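Local coordinates for protein phosphoglycerate kinase (Coxiella burnetii, PDB 4NG4) that catalyses the reversible transfer of a phosphate group between ATP and 3-phosphoglycerate, a step of glycolysis, and holds ADP in this structure, at residues 197-202 with 324-329; 214-219 with 263-268; 350-355 with 371-376. All blocks are in the same frame, centred on the assembly; numbering follows the deposited sequence.

Contact 1: 197-202 with 324-329; sequences VAVVGG and GPIGVF. With ADP (adenosine-5'-diphosphate), chain E.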
loop_
_atom_site.group_PDB
_atom_site.type_symbol
_atom_site.label_atom_id
_atom_site.label_comp_id
_atom_site.label_asym_id
_atom_site.label_seq_id
_atom_site.Cartn_x
_atom_site.Cartn_y
_atom_site.Cartn_z
ATOM N N VAL A 197 -16.540 6.735 -3.188
ATOM C CA VAL A 197 -15.956 7.882 -2.477
ATOM C C VAL A 197 -14.494 7.638 -2.122
ATOM O O VAL A 197 -14.122 6.551 -1.700
ATOM C CB VAL A 197 -16.717 8.184 -1.182
ATOM C CG1 VAL A 197 -16.067 9.338 -0.452
ATOM C CG2 VAL A 197 -18.154 8.507 -1.485
ATOM N N ALA A 198 -13.665 8.657 -2.282
ATOM C CA ALA A 198 -12.243 8.536 -2.003
ATOM C C ALA A 198 -11.851 9.611 -1.017
ATOM O O ALA A 198 -11.969 10.793 -1.323
ATOM C CB ALA A 198 -11.452 8.684 -3.284
ATOM N N VAL A 199 -11.392 9.203 0.161
ATOM C CA VAL A 199 -10.843 10.116 1.175
ATOM C C VAL A 199 -9.322 10.113 1.085
ATOM O O VAL A 199 -8.703 9.056 1.089
ATOM C CB VAL A 199 -11.248 9.658 2.588
ATOM C CG1 VAL A 199 -10.791 10.639 3.639
ATOM C CG2 VAL A 199 -12.759 9.437 2.647
ATOM N N VAL A 200 -8.718 11.290 1.001
ATOM C CA VAL A 200 -7.268 11.398 0.797
ATOM C C VAL A 200 -6.704 12.456 1.745
ATOM O O VAL A 200 -7.024 13.642 1.623
ATOM C CB VAL A 200 -6.947 11.759 -0.673
ATOM C CG1 VAL A 200 -5.464 12.173 -0.842
ATOM C CG2 VAL A 200 -7.330 10.599 -1.584
ATOM N N GLY A 201 -5.890 12.008 2.699
ATOM C CA GLY A 201 -5.338 12.869 3.733
ATOM C C GLY A 201 -3.833 12.728 3.837
ATOM O O GLY A 201 -3.237 11.802 3.292
ATOM N N GLY A 202 -3.204 13.667 4.523
ATOM C CA GLY A 202 -1.763 13.654 4.615
ATOM C C GLY A 202 -1.140 15.015 4.783
ATOM O O GLY A 202 -1.836 16.037 4.816
ATOM N N GLY A 324 -5.028 8.135 4.378
ATOM C CA GLY A 324 -4.530 9.295 5.111
ATOM C C GLY A 324 -5.482 9.812 6.175
ATOM O O GLY A 324 -6.662 10.079 5.895
ATOM N N PRO A 325 -4.979 9.981 7.407
ATOM C CA PRO A 325 -5.809 10.543 8.477
ATOM C C PRO A 325 -6.087 12.030 8.236
ATOM O O PRO A 325 -5.240 12.738 7.664
ATOM C CB PRO A 325 -4.957 10.352 9.716
ATOM C CG PRO A 325 -3.544 10.446 9.205
ATOM C CD PRO A 325 -3.557 9.919 7.787
ATOM N N ILE A 326 -7.266 12.482 8.666
ATOM C CA ILE A 326 -7.769 13.828 8.344
ATOM C C ILE A 326 -7.594 14.827 9.496
ATOM O O ILE A 326 -8.045 15.977 9.409
ATOM C CB ILE A 326 -9.237 13.788 7.878
ATOM C CG1 ILE A 326 -10.141 13.160 8.940
ATOM C CG2 ILE A 326 -9.357 13.015 6.557
ATOM C CD1 ILE A 326 -10.914 14.153 9.730
ATOM N N GLY A 327 -6.931 14.380 10.567
ATOM C CA GLY A 327 -6.398 15.284 11.579
ATOM C C GLY A 327 -5.188 14.696 12.279
ATOM O O GLY A 327 -4.773 13.566 12.001
ATOM N N VAL A 328 -4.617 15.457 13.195
ATOM C CA VAL A 328 -3.460 15.006 13.932
ATOM C C VAL A 328 -3.923 14.010 14.978
ATOM O O VAL A 328 -3.854 14.260 16.188
ATOM C CB VAL A 328 -2.723 16.187 14.596
ATOM C CG1 VAL A 328 -1.377 15.720 15.171
ATOM C CG2 VAL A 328 -2.524 17.333 13.589
ATOM N N PHE A 329 -4.374 12.853 14.503
ATOM C CA PHE A 329 -4.978 11.823 15.359
ATOM C C PHE A 329 -4.085 11.321 16.494
ATOM O O PHE A 329 -4.589 10.774 17.459
ATOM C CB PHE A 329 -5.371 10.613 14.502
ATOM C CG PHE A 329 -4.201 9.712 14.156
ATOM C CD1 PHE A 329 -3.373 10.007 13.086
ATOM C CD2 PHE A 329 -3.920 8.580 14.927
ATOM C CE1 PHE A 329 -2.298 9.187 12.779
ATOM C CE2 PHE A 329 -2.842 7.759 14.615
ATOM C CZ PHE A 329 -2.030 8.066 13.547
HETATM P PB ADP E . -0.643 7.829 5.297
HETATM O O1B ADP E . -1.676 7.233 6.220
HETATM O O2B ADP E . 0.780 7.481 5.684
HETATM O O3B ADP E . -0.954 7.662 3.828
HETATM P PA ADP E . 0.172 10.561 4.973
HETATM O O1A ADP E . 1.560 9.993 4.804
HETATM O O2A ADP E . -0.480 11.188 3.768
HETATM O O3A ADP E . -0.825 9.420 5.546
HETATM O "O5'" ADP E . 0.280 11.660 6.160
HETATM C "C5'" ADP E . -0.373 11.501 7.426
HETATM C "C4'" ADP E . 0.422 12.182 8.531
HETATM O "O4'" ADP E . 0.307 13.603 8.395
HETATM C "C3'" ADP E . -0.083 11.797 9.924
HETATM O "O3'" ADP E . 0.958 11.180 10.695
HETATM C "C2'" ADP E . -0.592 13.094 10.543
HETATM O "O2'" ADP E . -0.162 13.278 11.894
HETATM C "C1'" ADP E . -0.065 14.212 9.640
HETATM N N9 ADP E . -1.080 15.302 9.470
HETATM C C8 ADP E . -2.321 15.181 8.938
HETATM N N7 ADP E . -2.964 16.378 8.958
HETATM C C5 ADP E . -2.137 17.293 9.504
HETATM C C6 ADP E . -2.185 18.743 9.818
HETATM N N6 ADP E . -3.282 19.494 9.549
HETATM N N1 ADP E . -1.081 19.295 10.384
HETATM C C2 ADP E . 0.037 18.589 10.675
HETATM N N3 ADP E . 0.142 17.271 10.418
HETATM C C4 ADP E . -0.889 16.579 9.845
#
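The flat groups of this contact border the ADP that Gly201 and Gly324 approach together. Val328 CG2 lies over one face of the adenine, 4.0 Å from ADP N1, while the Pro325 ring rests against the ribose side of the nucleotide, its CG 3.8 Å from ADP C5'. From the same ring, CD reaches to 3.6 Å from the bridging ADP O3A. The Phe329 ring has Gly327 O in plane at its edge and meets the ribose hydroxyl O3' obliquely.

Across the two segments the contact is made mainly by backbone. Gly201 and Gly324 stand with their CA atoms 3.9 Å apart, and Gly324 CA directs a C-H at Gly201 O over 3.4 Å, with an angle of 162° at the hydrogen. Gly324 has a phi of 118°, a value seldom met outside glycine. Gly201 O also accepts a hydrogen bond from Lys208 NZ, and this lysine in turn bonds ADP. Farther from the nucleotide, Val199 CG1 meets Ile326 CG2 at 4.0 Å, the two branched side chains crossing at a slant. With chi1 at 58°, Ile326 CG1 is placed between the backbone N and the carbonyl carbon, and CG2 is left as the branch that faces the strand. Leu341 of helix 336-347 packs on both side chains. Thr338 of the same helix, a ligand of the magnesium ion, accepts weak hydrogen bonds at OG1 from the backbone N of Ile326 and of Gly327.

Gly201, Gly202, Gly324 and Pro325 all belong to the ADP pocket, formed where strand 196-202 and the loop following strand 319-323 leave the C-terminal edge of a parallel sheet, the nucleotide site of the Rossmann-like C-terminal domain of phosphoglycerate kinase.

Contact 2: 214-219 with 263-268; sequences NLLDKV and KNVSLP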
loop_
_atom_site.group_PDB
_atom_site.type_symbol
_atom_site.label_atom_id
_atom_site.label_comp_id
_atom_site.label_asym_id
_atom_site.label_seq_id
_atom_site.Cartn_x
_atom_site.Cartn_y
_atom_site.Cartn_z
ATOM N N ASN A 214 -5.870 10.611 -10.767
ATOM C CA ASN A 214 -6.407 9.347 -11.266
ATOM C C ASN A 214 -7.790 9.092 -10.681
ATOM O O ASN A 214 -8.685 8.660 -11.391
ATOM C CB ASN A 214 -5.449 8.187 -10.935
ATOM C CG ASN A 214 -5.810 6.872 -11.662
ATOM O OD1 ASN A 214 -5.915 6.823 -12.882
ATOM N ND2 ASN A 214 -5.961 5.804 -10.898
ATOM N N LEU A 215 -7.961 9.375 -9.391
ATOM C CA LEU A 215 -9.245 9.147 -8.714
ATOM C C LEU A 215 -10.335 10.119 -9.204
ATOM O O LEU A 215 -11.512 9.781 -9.215
ATOM C CB LEU A 215 -9.091 9.228 -7.184
ATOM C CG LEU A 215 -8.147 8.199 -6.550
ATOM C CD1 LEU A 215 -7.883 8.504 -5.070
ATOM C CD2 LEU A 215 -8.676 6.779 -6.743
ATOM N N LEU A 216 -9.930 11.312 -9.625
ATOM C CA LEU A 216 -10.870 12.293 -10.127
ATOM C C LEU A 216 -11.665 11.752 -11.284
ATOM O O LEU A 216 -12.848 12.009 -11.383
ATOM C CB LEU A 216 -10.144 13.548 -10.572
ATOM C CG LEU A 216 -11.053 14.760 -10.754
ATOM C CD1 LEU A 216 -11.380 15.359 -9.382
ATOM C CD2 LEU A 216 -10.358 15.772 -11.642
ATOM N N ASP A 217 -11.027 10.984 -12.157
ATOM C CA ASP A 217 -11.719 10.422 -13.318
ATOM C C ASP A 217 -12.629 9.261 -12.964
ATOM O O ASP A 217 -13.254 8.670 -13.843
ATOM C CB ASP A 217 -10.708 9.910 -14.332
ATOM C CG ASP A 217 -9.663 10.936 -14.654
ATOM O OD1 ASP A 217 -10.039 12.107 -14.913
ATOM O OD2 ASP A 217 -8.465 10.566 -14.634
ATOM N N LYS A 218 -12.680 8.920 -11.682
ATOM C CA LYS A 218 -13.309 7.690 -11.240
ATOM C C LYS A 218 -14.359 7.871 -10.157
ATOM O O LYS A 218 -15.326 7.133 -10.136
ATOM C CB LYS A 218 -12.212 6.723 -10.772
ATOM C CG LYS A 218 -11.523 6.032 -11.950
ATOM C CD LYS A 218 -10.111 5.537 -11.658
ATOM C CE LYS A 218 -9.396 5.178 -12.974
ATOM N NZ LYS A 218 -8.016 4.621 -12.795
ATOM N N VAL A 219 -14.167 8.834 -9.254
ATOM C CA VAL A 219 -15.002 8.965 -8.061
ATOM C C VAL A 219 -16.236 9.820 -8.303
ATOM O O VAL A 219 -16.326 10.530 -9.298
ATOM C CB VAL A 219 -14.214 9.584 -6.895
ATOM C CG1 VAL A 219 -12.936 8.807 -6.679
ATOM C CG2 VAL A 219 -13.915 11.067 -7.140
ATOM N N LYS A 263 -16.240 18.339 -13.905
ATOM C CA LYS A 263 -16.547 16.917 -13.926
ATOM C C LYS A 263 -17.731 16.609 -13.013
ATOM O O LYS A 263 -18.248 15.510 -13.021
ATOM C CB LYS A 263 -15.339 16.113 -13.467
ATOM C CG LYS A 263 -14.193 16.094 -14.438
ATOM C CD LYS A 263 -13.012 15.343 -13.841
ATOM C CE LYS A 263 -11.967 15.015 -14.887
ATOM N NZ LYS A 263 -11.346 16.248 -15.466
ATOM N N ASN A 264 -18.146 17.584 -12.215
ATOM C CA ASN A 264 -19.227 17.411 -11.246
ATOM C C ASN A 264 -18.899 16.377 -10.172
ATOM O O ASN A 264 -19.749 15.576 -9.764
ATOM C CB ASN A 264 -20.539 17.051 -11.951
ATOM C CG ASN A 264 -21.736 17.506 -11.175
ATOM O OD1 ASN A 264 -21.639 18.434 -10.367
ATOM N ND2 ASN A 264 -22.878 16.866 -11.406
ATOM N N VAL A 265 -17.646 16.385 -9.740
ATOM C CA VAL A 265 -17.215 15.549 -8.646
ATOM C C VAL A 265 -17.293 16.390 -7.383
ATOM O O VAL A 265 -16.666 17.443 -7.295
ATOM C CB VAL A 265 -15.781 15.075 -8.858
ATOM C CG1 VAL A 265 -15.229 14.483 -7.580
ATOM C CG2 VAL A 265 -15.712 14.068 -10.015
ATOM N N SER A 266 -18.081 15.948 -6.409
ATOM C CA SER A 266 -18.224 16.712 -5.186
ATOM C C SER A 266 -16.922 16.680 -4.394
ATOM O O SER A 266 -16.281 15.650 -4.254
ATOM C CB SER A 266 -19.378 16.193 -4.342
ATOM O OG SER A 266 -19.306 16.756 -3.044
ATOM N N LEU A 267 -16.541 17.831 -3.877
ATOM C CA LEU A 267 -15.250 17.996 -3.275
ATOM C C LEU A 267 -15.413 18.945 -2.081
ATOM O O LEU A 267 -14.897 20.061 -2.082
ATOM C CB LEU A 267 -14.297 18.541 -4.334
ATOM C CG LEU A 267 -12.808 18.348 -4.139
ATOM C CD1 LEU A 267 -12.068 18.876 -5.356
ATOM C CD2 LEU A 267 -12.324 19.042 -2.900
ATOM N N PRO A 268 -16.132 18.490 -1.042
ATOM C CA PRO A 268 -16.413 19.335 0.115
ATOM C C PRO A 268 -15.182 19.549 0.930
ATOM O O PRO A 268 -14.552 18.594 1.323
ATOM C CB PRO A 268 -17.407 18.498 0.922
ATOM C CG PRO A 268 -16.999 17.095 0.657
ATOM C CD PRO A 268 -16.515 17.086 -0.791
#
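Leu216 overlaps the aliphatic chain of Lys263, its CD2 lying 3.5 Å from Lys263 CD, and the two side chains cross at about a right angle. The lysine runs out from its backbone nearly straight through chi2 and chi3 and bends only at the last torsion, chi4 64°, so that its methylenes pass the leucine before the ammonium group turns off. Lys263 CE also comes alongside the carboxylate of Asp217, 3.5 Å from OD1. The charged atoms themselves stay farther apart, with Asp217 OD1 4.4 Å from Lys263 NZ, too long for a salt bridge, both residues being exposed.

Deeper in, Val265 fills the angle between Leu216 and Val219. Its CG1 meets Val219 CG2 at 3.7 Å, again with the side chains nearly perpendicular, whereas CG2 sits over the backbone, 3.7 Å from Val219 O and 3.8 Å from Leu216 O. Val265 CG1 is anti to its own N (chi1 167°), and this rotation gives one methyl to the valine and the other to the two carbonyls.

The end of helix 209-216 is tied off by Leu215 O, which accepts from both Lys218 N and Val219 N, the latter at 2.8 Å. Val219 then turns inward onto Leu196, while Leu216 packs on Phe256 and Lys259 as well. Downstream, the backbone of Ser266 bonds to Asp220 and Leu222 beside strand 221-226.

On the other side, helix 250-263 closes in a Schellman motif, with Asn264 at positive phi (63°). The contact thus joins two helix C-termini on the flank of the Rossmann-like domain, one of them that of the helix in the beta-alpha-beta crossover from strand 196-202 to strand 221-226.

Contact 3: 350-355 with 371-376; sequences AYSIVG and QMSYVS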
loop_
_atom_site.group_PDB
_atom_site.type_symbol
_atom_site.label_atom_id
_atom_site.label_comp_id
_atom_site.label_asym_id
_atom_site.label_seq_id
_atom_site.Cartn_x
_atom_site.Cartn_y
_atom_site.Cartn_z
ATOM N N ALA A 350 -20.616 0.012 2.435
ATOM C CA ALA A 350 -19.784 0.042 1.247
ATOM C C ALA A 350 -18.607 -0.886 1.432
ATOM O O ALA A 350 -18.210 -1.171 2.557
ATOM C CB ALA A 350 -19.299 1.447 0.986
ATOM N N TYR A 351 -18.067 -1.366 0.318
ATOM C CA TYR A 351 -16.832 -2.147 0.310
ATOM C C TYR A 351 -15.667 -1.187 0.551
ATOM O O TYR A 351 -15.304 -0.422 -0.345
ATOM C CB TYR A 351 -16.671 -2.872 -1.034
ATOM C CG TYR A 351 -15.437 -3.727 -1.114
ATOM C CD1 TYR A 351 -15.426 -5.003 -0.578
ATOM C CD2 TYR A 351 -14.278 -3.258 -1.714
ATOM C CE1 TYR A 351 -14.294 -5.800 -0.638
ATOM C CE2 TYR A 351 -13.137 -4.050 -1.785
ATOM C CZ TYR A 351 -13.156 -5.317 -1.238
ATOM O OH TYR A 351 -12.035 -6.114 -1.291
ATOM N N SER A 352 -15.104 -1.214 1.758
ATOM C CA SER A 352 -14.037 -0.264 2.149
ATOM C C SER A 352 -12.629 -0.819 1.881
ATOM O O SER A 352 -12.377 -2.019 2.080
ATOM C CB SER A 352 -14.179 0.138 3.628
ATOM O OG SER A 352 -14.272 -1.011 4.468
ATOM N N ILE A 353 -11.734 0.057 1.413
ATOM C CA ILE A 353 -10.347 -0.302 1.107
ATOM C C ILE A 353 -9.449 0.783 1.664
ATOM O O ILE A 353 -9.547 1.931 1.238
ATOM C CB ILE A 353 -10.083 -0.373 -0.403
ATOM C CG1 ILE A 353 -11.137 -1.202 -1.120
ATOM C CG2 ILE A 353 -8.745 -0.994 -0.685
ATOM C CD1 ILE A 353 -11.051 -1.076 -2.616
ATOM N N VAL A 354 -8.587 0.437 2.621
ATOM C CA VAL A 354 -7.665 1.415 3.222
ATOM C C VAL A 354 -6.223 0.998 3.037
ATOM O O VAL A 354 -5.922 -0.176 2.836
ATOM C CB VAL A 354 -7.924 1.638 4.726
ATOM C CG1 VAL A 354 -9.371 2.027 4.971
ATOM C CG2 VAL A 354 -7.572 0.394 5.521
ATOM N N GLY A 355 -5.338 1.982 3.111
ATOM C CA GLY A 355 -3.906 1.769 2.955
ATOM C C GLY A 355 -3.173 3.000 3.448
ATOM O O GLY A 355 -3.790 4.053 3.625
ATOM N N GLN A 371 -12.587 -4.195 10.738
ATOM C CA GLN A 371 -13.910 -3.758 10.241
ATOM C C GLN A 371 -13.873 -3.154 8.827
ATOM O O GLN A 371 -14.922 -2.960 8.219
ATOM C CB GLN A 371 -14.596 -2.796 11.237
ATOM C CG GLN A 371 -15.509 -3.496 12.264
ATOM C CD GLN A 371 -16.801 -4.023 11.649
ATOM O OE1 GLN A 371 -17.799 -3.310 11.544
ATOM N NE2 GLN A 371 -16.786 -5.278 11.248
ATOM N N MET A 372 -12.676 -2.866 8.315
ATOM C CA MET A 372 -12.497 -2.463 6.918
ATOM C C MET A 372 -12.467 -3.720 6.078
ATOM O O MET A 372 -11.928 -4.733 6.513
ATOM C CB MET A 372 -11.184 -1.714 6.722
ATOM C CG MET A 372 -10.993 -0.523 7.624
ATOM S SD MET A 372 -12.090 0.828 7.220
ATOM C CE MET A 372 -12.632 1.267 8.863
ATOM N N SER A 373 -13.030 -3.666 4.877
ATOM C CA SER A 373 -13.142 -4.862 4.035
ATOM C C SER A 373 -11.759 -5.342 3.604
ATOM O O SER A 373 -11.521 -6.550 3.507
ATOM C CB SER A 373 -14.003 -4.597 2.798
ATOM O OG SER A 373 -14.962 -3.570 3.033
ATOM N N TYR A 374 -10.849 -4.399 3.343
ATOM C CA TYR A 374 -9.485 -4.745 2.950
ATOM C C TYR A 374 -8.483 -3.738 3.476
ATOM O O TYR A 374 -8.612 -2.542 3.218
ATOM C CB TYR A 374 -9.364 -4.834 1.426
ATOM C CG TYR A 374 -8.087 -5.493 1.006
ATOM C CD1 TYR A 374 -7.968 -6.877 1.027
ATOM C CD2 TYR A 374 -6.973 -4.743 0.630
ATOM C CE1 TYR A 374 -6.781 -7.501 0.664
ATOM C CE2 TYR A 374 -5.775 -5.364 0.259
ATOM C CZ TYR A 374 -5.695 -6.737 0.279
ATOM O OH TYR A 374 -4.535 -7.370 -0.078
ATOM N N VAL A 375 -7.481 -4.223 4.205
ATOM C CA VAL A 375 -6.394 -3.375 4.666
ATOM C C VAL A 375 -5.146 -3.717 3.884
ATOM O O VAL A 375 -4.702 -4.858 3.911
ATOM C CB VAL A 375 -6.108 -3.598 6.151
ATOM C CG1 VAL A 375 -4.934 -2.725 6.595
ATOM C CG2 VAL A 375 -7.362 -3.313 6.980
ATOM N N SER A 376 -4.586 -2.733 3.181
ATOM C CA SER A 376 -3.312 -2.919 2.480
ATOM C C SER A 376 -2.146 -2.589 3.389
ATOM O O SER A 376 -2.129 -1.540 4.029
ATOM C CB SER A 376 -3.227 -2.040 1.234
ATOM O OG SER A 376 -1.993 -2.268 0.571
#
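Ile353 pairs with Tyr374, and Val354 with Val375, in parallel bridges whose backbone hydrogen bonds are made by Ser352 and Val354 on one side and Tyr374 and Ser376 on the other. Val354 N gives a nearly straight bond to Tyr374 O (3.0 Å, 169°), arriving almost in line with the carbonyl, and Ser376 N bonds Val354 O at 2.9 Å. The bond from Tyr374 N to Ser352 O is weak.

Where this ladder frays, two serines exchange side-chain bonds. Ser352 N donates to Ser373 OG, bent to 140°, and Ser373 N donates to Ser352 OG over 3.0 Å along a straighter path. Ser352 OG can reach across because chi1 of 52° sets it between its own N and carbonyl carbon.

A CH-pi contact adds to the same end: Ser373 CB lies over one face of the Tyr351 ring, 4.0 Å from its centroid. Tyr351 and Tyr374 run side by side and point the same way.

Apolar contacts line the other face, where Val354 gives each methyl a different partner. CG1 touches Met372 SD at 3.7 Å, the side chains crossing at about a right angle, and CG2 meets Val375 CG2 at 4.0 Å.

Helix 176-190 packs on the face bearing Tyr351, Ile353 and Tyr374; its Glu181 bonds Tyr374 OH and Ser376 OG, and its Arg187 makes a cation-pi contact with Tyr351. Against Val354 and Val375 lies helix 357-365, the crossover helix of this beta-alpha-beta unit, while strand 319-323 continues the sheet beyond 351-354 and strand 374-375 forms one edge of the sheet.

How the contacts relate
Contacts 1 and 3 both reach the same five-stranded parallel sheet, whereas contact 2 lies on its flank. Contact 1 is buried throughout and relies on glycine backbone and close approach to ADP; contact 3 is partly buried and relies on regular strand pairing reinforced by serine side chains. Contact 2, away from the annotated sites, combines apolar packing with a lysine and an aspartate at the surface. It reaches contact 1 directly: Ala198 CB packs on Val219 CG1 at 3.7 Å, and Leu215 leans on both Ala198 and Val200. Contacts 1 and 3 do not touch, but strand 319-323 stands between strands 196-202 and 351-354.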